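Acid phosphatase (Mycobacterium tuberculosis, PDB 2A6P) hydrolyses a broad range of phosphate monoesters, fructose 1,6-bisphosphate among them, and so can sustain gluconeogenesis, while showing negligible phosphoglycerate mutase activity. Local coordinates at residues G19-A22 with W23-L26; P66-R69 with T70-A74; G121-V124 with A125-N128; G185-G189 with V190-A194. All coordinates share one frame; numbering follows the deposited sequence.

Contact 1. Residues G19-A22 with W23-L26. With SO4 (sulfate ion), chain C.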
loop_
_atom_site.group_PDB
_atom_site.type_symbol
_atom_site.label_atom_id
_atom_site.label_comp_id
_atom_site.label_asym_id
_atom_site.label_seq_id
_atom_site.Cartn_x
_atom_site.Cartn_y
_atom_site.Cartn_z
ATOM N N GLY A 19 10.752 13.013 8.341
ATOM C CA GLY A 19 9.888 13.276 9.471
ATOM C C GLY A 19 9.122 14.576 9.345
ATOM O O GLY A 19 9.274 15.333 8.369
ATOM N N GLU A 20 8.295 14.820 10.358
ATOM C CA GLU A 20 7.446 16.001 10.466
ATOM C C GLU A 20 8.197 17.338 10.595
ATOM O O GLU A 20 9.283 17.405 11.176
ATOM C CB GLU A 20 6.517 15.808 11.674
ATOM C CG GLU A 20 5.795 17.053 12.145
ATOM C CD GLU A 20 5.109 16.849 13.496
ATOM O OE1 GLU A 20 4.113 16.083 13.563
ATOM O OE2 GLU A 20 5.580 17.447 14.494
ATOM N N THR A 21 7.603 18.392 10.041
ATOM C CA THR A 21 8.158 19.742 10.111
ATOM C C THR A 21 6.995 20.670 10.487
ATOM O O THR A 21 5.836 20.241 10.511
ATOM C CB THR A 21 8.740 20.213 8.751
ATOM O OG1 THR A 21 7.686 20.314 7.782
ATOM C CG2 THR A 21 9.811 19.232 8.248
ATOM N N ALA A 22 7.300 21.929 10.784
ATOM C CA ALA A 22 6.265 22.901 11.135
ATOM C C ALA A 22 5.287 23.119 9.978
ATOM O O ALA A 22 4.128 23.468 10.205
ATOM C CB ALA A 22 6.910 24.236 11.527
ATOM N N TRP A 23 5.757 22.915 8.744
ATOM C CA TRP A 23 4.922 23.097 7.557
ATOM C C TRP A 23 4.042 21.881 7.238
ATOM O O TRP A 23 2.875 22.030 6.865
ATOM C CB TRP A 23 5.798 23.429 6.343
ATOM C CG TRP A 23 6.268 24.860 6.274
ATOM C CD1 TRP A 23 6.580 25.676 7.327
ATOM C CD2 TRP A 23 6.514 25.630 5.084
ATOM N NE1 TRP A 23 7.004 26.906 6.865
ATOM C CE2 TRP A 23 6.974 26.902 5.493
ATOM C CE3 TRP A 23 6.391 25.366 3.711
ATOM C CZ2 TRP A 23 7.311 27.911 4.576
ATOM C CZ3 TRP A 23 6.725 26.369 2.802
ATOM C CH2 TRP A 23 7.181 27.625 3.240
ATOM N N SER A 24 4.591 20.679 7.386
ATOM C CA SER A 24 3.820 19.473 7.088
ATOM C C SER A 24 2.610 19.327 7.996
ATOM O O SER A 24 1.539 18.915 7.549
ATOM C CB SER A 24 4.690 18.219 7.199
ATOM O OG SER A 24 5.086 17.981 8.533
ATOM N N THR A 25 2.781 19.668 9.271
ATOM C CA THR A 25 1.698 19.565 10.239
ATOM C C THR A 25 0.537 20.476 9.870
ATOM O O THR A 25 -0.606 20.207 10.240
ATOM C CB THR A 25 2.171 19.950 11.639
ATOM O OG1 THR A 25 2.552 21.328 11.644
ATOM C CG2 THR A 25 3.363 19.111 12.037
ATOM N N LEU A 26 0.840 21.548 9.144
ATOM C CA LEU A 26 -0.172 22.509 8.722
ATOM C C LEU A 26 -0.731 22.188 7.345
ATOM O O LEU A 26 -1.623 22.883 6.853
ATOM C CB LEU A 26 0.411 23.930 8.715
ATOM C CG LEU A 26 0.775 24.495 10.094
ATOM C CD1 LEU A 26 1.385 25.861 9.933
ATOM C CD2 LEU A 26 -0.466 24.576 10.972
HETATM S S SO4 C . 6.648 18.589 4.016
HETATM O O1 SO4 C . 6.030 17.447 4.762
HETATM O O2 SO4 C . 7.436 19.433 5.055
HETATM O O3 SO4 C . 7.608 18.082 3.114
HETATM O O4 SO4 C . 5.531 19.410 3.633
#

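Contact 2. Residues P66-R69 with T70-A74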
loop_
_atom_site.group_PDB
_atom_site.type_symbol
_atom_site.label_atom_id
_atom_site.label_comp_id
_atom_site.label_asym_id
_atom_site.label_seq_id
_atom_site.Cartn_x
_atom_site.Cartn_y
_atom_site.Cartn_z
ATOM N N PRO A 66 18.380 16.167 -1.444
ATOM C CA PRO A 66 19.274 17.224 -0.945
ATOM C C PRO A 66 18.771 18.096 0.202
ATOM O O PRO A 66 19.569 18.743 0.873
ATOM C CB PRO A 66 19.553 18.057 -2.200
ATOM C CG PRO A 66 19.347 17.075 -3.327
ATOM C CD PRO A 66 18.114 16.348 -2.877
ATOM N N ARG A 67 17.459 18.142 0.411
ATOM C CA ARG A 67 16.891 18.970 1.475
ATOM C C ARG A 67 17.475 18.558 2.813
ATOM O O ARG A 67 17.816 17.391 3.016
ATOM C CB ARG A 67 15.364 18.835 1.512
ATOM C CG ARG A 67 14.645 19.279 0.230
ATOM C CD ARG A 67 14.791 20.783 -0.034
ATOM N NE ARG A 67 16.087 21.129 -0.607
ATOM C CZ ARG A 67 16.470 20.819 -1.845
ATOM N NH1 ARG A 67 15.659 20.154 -2.664
ATOM N NH2 ARG A 67 17.680 21.165 -2.267
ATOM N N ARG A 68 17.587 19.517 3.725
ATOM C CA ARG A 68 18.139 19.228 5.036
ATOM C C ARG A 68 17.228 18.310 5.860
ATOM O O ARG A 68 17.713 17.464 6.618
ATOM C CB ARG A 68 18.398 20.522 5.811
ATOM C CG ARG A 68 19.214 20.277 7.084
ATOM C CD ARG A 68 20.566 19.621 6.739
ATOM N NE ARG A 68 20.932 18.550 7.667
ATOM C CZ ARG A 68 22.037 17.812 7.564
ATOM N NH1 ARG A 68 22.896 18.026 6.572
ATOM N NH2 ARG A 68 22.280 16.853 8.454
ATOM N N ARG A 69 15.913 18.469 5.719
ATOM C CA ARG A 69 14.992 17.624 6.475
ATOM C C ARG A 69 15.131 16.141 6.108
ATOM O O ARG A 69 14.862 15.273 6.938
ATOM C CB ARG A 69 13.535 18.092 6.281
ATOM C CG ARG A 69 13.043 18.171 4.831
ATOM C CD ARG A 69 11.639 18.771 4.799
ATOM N NE ARG A 69 11.117 19.012 3.452
ATOM C CZ ARG A 69 11.471 20.024 2.664
ATOM N NH1 ARG A 69 12.374 20.899 3.080
ATOM N NH2 ARG A 69 10.887 20.185 1.476
ATOM N N THR A 70 15.529 15.850 4.866
ATOM C CA THR A 70 15.713 14.463 4.442
ATOM C C THR A 70 17.111 13.976 4.830
ATOM O O THR A 70 17.281 12.827 5.245
ATOM C CB THR A 70 15.507 14.273 2.902
ATOM O OG1 THR A 70 16.100 15.363 2.188
ATOM C CG2 THR A 70 14.010 14.177 2.563
ATOM N N LEU A 71 18.112 14.846 4.708
ATOM C CA LEU A 71 19.467 14.456 5.091
ATOM C C LEU A 71 19.458 14.169 6.589
ATOM O O LEU A 71 20.029 13.182 7.058
ATOM C CB LEU A 71 20.460 15.583 4.780
ATOM C CG LEU A 71 20.794 15.783 3.296
ATOM C CD1 LEU A 71 21.602 17.056 3.118
ATOM C CD2 LEU A 71 21.578 14.569 2.775
ATOM N N ASP A 72 18.790 15.045 7.329
ATOM C CA ASP A 72 18.676 14.919 8.777
ATOM C C ASP A 72 18.026 13.594 9.144
ATOM O O ASP A 72 18.500 12.881 10.035
ATOM C CB ASP A 72 17.825 16.056 9.342
ATOM C CG ASP A 72 18.532 16.822 10.432
ATOM O OD1 ASP A 72 19.094 16.174 11.344
ATOM O OD2 ASP A 72 18.516 18.071 10.380
ATOM N N THR A 73 16.929 13.273 8.461
ATOM C CA THR A 73 16.214 12.027 8.724
ATOM C C THR A 73 17.131 10.811 8.543
ATOM O O THR A 73 17.166 9.916 9.396
ATOM C CB THR A 73 14.992 11.888 7.796
ATOM O OG1 THR A 73 14.086 12.972 8.030
ATOM C CG2 THR A 73 14.270 10.570 8.054
ATOM N N ALA A 74 17.875 10.783 7.438
ATOM C CA ALA A 74 18.786 9.669 7.160
ATOM C C ALA A 74 19.793 9.481 8.289
ATOM O O ALA A 74 20.026 8.367 8.747
ATOM C CB ALA A 74 19.520 9.901 5.841
#

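Contact 3. Residues G121-V124 with A125-N128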
loop_
_atom_site.group_PDB
_atom_site.type_symbol
_atom_site.label_atom_id
_atom_site.label_comp_id
_atom_site.label_asym_id
_atom_site.label_seq_id
_atom_site.Cartn_x
_atom_site.Cartn_y
_atom_site.Cartn_z
ATOM N N GLY A 121 6.329 25.974 -11.539
ATOM C CA GLY A 121 7.056 24.868 -10.938
ATOM C C GLY A 121 7.069 23.670 -11.876
ATOM O O GLY A 121 7.084 23.844 -13.094
ATOM N N GLU A 122 7.060 22.455 -11.325
ATOM C CA GLU A 122 7.074 21.253 -12.158
ATOM C C GLU A 122 5.696 20.838 -12.636
ATOM O O GLU A 122 4.715 20.913 -11.894
ATOM C CB GLU A 122 7.704 20.065 -11.420
ATOM C CG GLU A 122 9.201 20.154 -11.241
ATOM C CD GLU A 122 9.786 18.910 -10.609
ATOM O OE1 GLU A 122 10.213 18.006 -11.355
ATOM O OE2 GLU A 122 9.808 18.831 -9.365
ATOM N N SER A 123 5.633 20.407 -13.888
ATOM C CA SER A 123 4.387 19.943 -14.474
ATOM C C SER A 123 4.346 18.435 -14.234
ATOM O O SER A 123 5.362 17.835 -13.870
ATOM C CB SER A 123 4.377 20.191 -15.972
ATOM O OG SER A 123 5.357 19.381 -16.587
ATOM N N VAL A 124 3.180 17.832 -14.452
ATOM C CA VAL A 124 3.026 16.391 -14.266
ATOM C C VAL A 124 4.048 15.646 -15.137
ATOM O O VAL A 124 4.748 14.738 -14.669
ATOM C CB VAL A 124 1.575 15.946 -14.630
ATOM C CG1 VAL A 124 1.447 14.428 -14.534
ATOM C CG2 VAL A 124 0.574 16.633 -13.699
ATOM N N ALA A 125 4.143 16.059 -16.399
ATOM C CA ALA A 125 5.062 15.453 -17.355
ATOM C C ALA A 125 6.489 15.412 -16.809
ATOM O O ALA A 125 7.180 14.390 -16.896
ATOM C CB ALA A 125 5.025 16.234 -18.668
ATOM N N GLN A 126 6.928 16.525 -16.238
ATOM C CA GLN A 126 8.278 16.600 -15.699
ATOM C C GLN A 126 8.503 15.661 -14.521
ATOM O O GLN A 126 9.558 15.035 -14.412
ATOM C CB GLN A 126 8.601 18.046 -15.299
ATOM C CG GLN A 126 8.821 18.973 -16.499
ATOM C CD GLN A 126 9.146 20.394 -16.091
ATOM O OE1 GLN A 126 8.307 21.103 -15.545
ATOM N NE2 GLN A 126 10.377 20.815 -16.350
ATOM N N VAL A 127 7.516 15.544 -13.643
ATOM C CA VAL A 127 7.692 14.663 -12.501
ATOM C C VAL A 127 7.554 13.220 -12.948
ATOM O O VAL A 127 8.202 12.334 -12.392
ATOM C CB VAL A 127 6.696 14.983 -11.381
ATOM C CG1 VAL A 127 6.920 14.033 -10.202
ATOM C CG2 VAL A 127 6.890 16.426 -10.921
ATOM N N ASN A 128 6.728 12.988 -13.964
ATOM C CA ASN A 128 6.538 11.645 -14.517
ATOM C C ASN A 128 7.887 11.107 -14.991
ATOM O O ASN A 128 8.244 9.962 -14.720
ATOM C CB ASN A 128 5.572 11.701 -15.704
ATOM C CG ASN A 128 5.392 10.354 -16.381
ATOM O OD1 ASN A 128 6.310 9.828 -17.007
ATOM N ND2 ASN A 128 4.201 9.789 -16.254
#

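Contact 4. Residues G185-G189 with V190-A194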
loop_
_atom_site.group_PDB
_atom_site.type_symbol
_atom_site.label_atom_id
_atom_site.label_comp_id
_atom_site.label_asym_id
_atom_site.label_seq_id
_atom_site.Cartn_x
_atom_site.Cartn_y
_atom_site.Cartn_z
ATOM N N GLY A 185 8.342 -4.380 -4.847
ATOM C CA GLY A 185 8.988 -5.621 -5.226
ATOM C C GLY A 185 8.328 -6.235 -6.451
ATOM O O GLY A 185 7.894 -5.509 -7.347
ATOM N N PHE A 186 8.260 -7.568 -6.495
ATOM C CA PHE A 186 7.647 -8.290 -7.619
ATOM C C PHE A 186 6.849 -9.498 -7.129
ATOM O O PHE A 186 7.114 -10.029 -6.057
ATOM C CB PHE A 186 8.702 -8.854 -8.588
ATOM C CG PHE A 186 9.631 -7.836 -9.181
ATOM C CD1 PHE A 186 10.619 -7.234 -8.405
ATOM C CD2 PHE A 186 9.545 -7.509 -10.538
ATOM C CE1 PHE A 186 11.518 -6.318 -8.973
ATOM C CE2 PHE A 186 10.433 -6.600 -11.111
ATOM C CZ PHE A 186 11.425 -6.002 -10.326
ATOM N N GLU A 187 5.889 -9.933 -7.937
ATOM C CA GLU A 187 5.089 -11.121 -7.651
ATOM C C GLU A 187 4.854 -11.772 -9.015
ATOM O O GLU A 187 4.246 -11.162 -9.902
ATOM C CB GLU A 187 3.736 -10.774 -7.014
ATOM C CG GLU A 187 3.223 -11.888 -6.091
ATOM C CD GLU A 187 1.697 -12.027 -6.052
ATOM O OE1 GLU A 187 0.981 -11.000 -6.067
ATOM O OE2 GLU A 187 1.217 -13.184 -5.984
ATOM N N HIS A 188 5.354 -12.998 -9.181
ATOM C CA HIS A 188 5.224 -13.753 -10.434
ATOM C C HIS A 188 5.517 -12.919 -11.668
ATOM O O HIS A 188 4.695 -12.861 -12.591
ATOM C CB HIS A 188 3.821 -14.363 -10.572
ATOM C CG HIS A 188 3.471 -15.324 -9.476
ATOM N ND1 HIS A 188 2.655 -14.983 -8.417
ATOM C CD2 HIS A 188 3.854 -16.603 -9.260
ATOM C CE1 HIS A 188 2.551 -16.014 -7.596
ATOM N NE2 HIS A 188 3.269 -17.009 -8.086
ATOM N N GLY A 189 6.682 -12.270 -11.668
ATOM C CA GLY A 189 7.105 -11.443 -12.792
ATOM C C GLY A 189 6.558 -10.020 -12.896
ATOM O O GLY A 189 6.954 -9.281 -13.800
ATOM N N VAL A 190 5.669 -9.623 -11.987
ATOM C CA VAL A 190 5.074 -8.291 -12.040
ATOM C C VAL A 190 5.577 -7.329 -10.960
ATOM O O VAL A 190 5.664 -7.696 -9.787
ATOM C CB VAL A 190 3.528 -8.375 -11.931
ATOM C CG1 VAL A 190 2.916 -6.981 -11.977
ATOM C CG2 VAL A 190 2.970 -9.237 -13.052
ATOM N N ARG A 191 5.917 -6.106 -11.371
ATOM C CA ARG A 191 6.371 -5.082 -10.433
ATOM C C ARG A 191 5.153 -4.787 -9.559
ATOM O O ARG A 191 4.058 -4.523 -10.059
ATOM C CB ARG A 191 6.855 -3.836 -11.189
ATOM C CG ARG A 191 8.375 -3.755 -11.258
ATOM C CD ARG A 191 8.897 -3.038 -12.490
ATOM N NE ARG A 191 8.308 -1.716 -12.689
ATOM C CZ ARG A 191 8.727 -0.858 -13.617
ATOM N NH1 ARG A 191 9.740 -1.190 -14.417
ATOM N NH2 ARG A 191 8.131 0.320 -13.757
ATOM N N GLN A 192 5.345 -4.839 -8.248
ATOM C CA GLN A 192 4.228 -4.669 -7.328
ATOM C C GLN A 192 4.549 -3.864 -6.072
ATOM O O GLN A 192 5.705 -3.787 -5.656
ATOM C CB GLN A 192 3.723 -6.089 -6.962
ATOM C CG GLN A 192 3.032 -6.289 -5.604
ATOM C CD GLN A 192 2.661 -7.761 -5.360
ATOM O OE1 GLN A 192 1.725 -8.296 -5.968
ATOM N NE2 GLN A 192 3.405 -8.419 -4.484
ATOM N N LEU A 193 3.514 -3.253 -5.495
ATOM C CA LEU A 193 3.627 -2.488 -4.244
ATOM C C LEU A 193 3.403 -3.534 -3.142
ATOM O O LEU A 193 2.316 -4.127 -3.058
ATOM C CB LEU A 193 2.515 -1.422 -4.141
ATOM C CG LEU A 193 2.715 -0.120 -3.340
ATOM C CD1 LEU A 193 1.397 0.263 -2.690
ATOM C CD2 LEU A 193 3.799 -0.255 -2.283
ATOM N N ALA A 194 4.410 -3.751 -2.301
ATOM C CA ALA A 194 4.299 -4.744 -1.227
ATOM C C ALA A 194 3.846 -4.178 0.127
ATOM O O ALA A 194 2.994 -4.774 0.802
ATOM C CB ALA A 194 5.641 -5.485 -1.064
#

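Contact 1. Residues G19-A22 with W23-L26
Thr21 lays its side-chain oxygen over the start of the turn that follows it. With OG1 turned between its own N and carbonyl carbon (chi1 64°), the hydroxyl faces the backbone of Trp23 and Ser24, and Thr21 OG1 accepts from Ser24 N at 3.1 Å, with a weaker, bent bond from Trp23 N. In return, Ser24 OG accepts from Thr21 N at 3.0 Å in an almost straight bond (178°). Two residues three apart thus form a reciprocal pair of side-chain-to-backbone bonds, at a short turn of helical backbone shape without regular helix bonds. The turn belongs to the loop after strand 13-17, just beyond His18, the inferred phosphohistidine of the histidine phosphatase fold. Thr21 OG1 gives its own proton to the sulfate, reaching O2 at 2.9 Å, and Arg17 and Thr30 also bind this ion; sulfate is probably from the crystallisation liquor, but its place is consistent with a phosphate pocket. One step on, Thr25 OG1 donates to Ala22 O at 3.0 Å, coming from well above the carbonyl plane, while Leu26 rests CG against the same oxygen at 3.5 Å. The carboxylate of Glu20 is held by Thr38, and the indole of Trp23 meets Arg28 in a cation-pi contact.

Contact 2. Residues P66-R69 with T70-A74
Arg68 folds its guanidinium back over the first turn of helix 68-76, where the CB of Leu71 lies over the centre of one face, 3.8 Å above the plane. The chain leaves with CG anti to the backbone N (chi1 -169°) and then bends at chi2 and chi3, which brings the end back along the helix. At the edge of the guanidinium, in its plane, lies Asp72 OD2; the salt bridge to it from Arg68 NE is long, 3.7 Å, with the guanidinium and carboxylate planes nearly perpendicular at 84°. Leu71 CD1 comes to 3.5 Å from Pro66 O and also lies beside Arg68 NH1.

Two threonines turn their hydroxyls to carbonyls at the start of the helix. Thr73 OG1, beside its own backbone N (chi1 -61°), donates to Arg69 O at 2.7 Å almost head-on, while Thr73 N approaches that oxygen from above the carbonyl plane, so two donors grip it. Thr70 OG1 lies 2.8 Å from Arg67 O, but Ser65 O competes for the same proton. Arg69 stretches from CG to NE away from the helix, and CG of Arg67 packs on one face of its guanidinium. Arg69 is held by the carbonyls of Thr33 and Gly31, Arg67, at the N-cap, by Glu34, and Asp72 OD1 by Arg42. Arg69 lies beside His18, the inferred phosphohistidine, and Arg67 beside His152, probably a transition-state stabiliser, in the arginine- and histidine-lined phosphate pocket characteristic of histidine phosphatases.

Contact 3. Residues G121-V124 with A125-N128
A capping box opens helix 124-141, formed by Ser123 at the N-cap and Gln126 three residues on. Ser123 OG accepts from Gln126 N at 3.3 Å, and Gln126 OE1 accepts from Ser123 N at 3.2 Å, the donor tilted 16° from the plane of the amide carbonyl. Both halves depend on side-chain torsions: Ser123 holds OG between its N and carbonyl carbon (chi1 66°), facing into the first turn, whereas Gln126 sets CG beside its own N and runs on extended, back over the helix start. The serine hydroxyl also lies against the aliphatic part of the glutamine, with Ser123 OG 3.5 Å from Gln126 CG. Regular helix bonding begins at once: Val127 N reaches Ser123 O at 3.2 Å, and Asn128 N donates to Val124 O at 2.7 Å.

In the histidine phosphatase fold of this chain the cap lies at the surface, between the loop after helix 113-116 and a helix whose inner side packs on helix 153-163. Val127 is buried there, against Ala158, Leu168 and Trp91. Crossing it at about a right angle, Glu122 brings OE1 to 3.7 Å from Val127 CG2. The same Glu122 OE1 forms a salt bridge with Arg130, and OE2 accepts from the backbone N of Asp92, close along the chain to Glu90, probably the residue that donates and accepts the proton.

Contact 4. Residues G185-G189 with V190-A194
Gly185 O is gripped by two N-H groups: Gln192 N donates to it at 2.8 Å, and so does the indole NH of Trp163. Gly185 N in turn donates to Gln192 O at the same 2.8 Å, a nearly straight bond. Nearer the tip, Glu187 and Val190 make the second hydrogen-bonded pair of this antiparallel hairpin: Glu187 N meets Val190 O at 2.9 Å, and Val190 N closes the type I' turn on Glu187 O at 3.0 Å. His188 and Gly189 fill the turn, both with positive phi.

Between these pairs Phe186 and Arg191 lie side by side, pointing the same way, and the ring atom Phe186 CE2 touches Arg191 CG at 3.5 Å. Ring and guanidinium stand 88° apart. The arginine continues to the backbone carbonyls of Trp163 and Arg162, and its charge meets the Trp163 indole. On the opposite face Glu187 and Gln192 pack together, with Glu187 CB against the amide. The polar chemistry serves two ends, tying the hairpin to Trp163 within the chain through Gly185 O and Arg191, and to the second subunit of the homodimer through a Glu187 OE1 salt bridge to its Arg157 and a bond from its Arg173 to Arg191 O.

Overall arrangement
Along the chain the four contacts follow in series, and none nests in or crosses another: contact 1 closes a turn in a loop, contacts 2 and 3 start helices, and contact 4 closes a hairpin. Contact 1 shapes the loop between strand 13-17 and helix 39-53. Contact 2 starts helix 68-76, the helix of the beta-alpha-beta unit from strand 61-64 to strand 83-84. These two touch, Gly19 N lying 3.3 Å from Thr73 OG1, and together they flank His18. Contact 3 begins helix 124-141, with its nearest atoms about 9 Å from those of contact 2. Contact 4 turns the chain from strand 180-187 into the edge strand 190-199, across the chain's centre from contacts 1 and 2, where the sheet meets the second subunit.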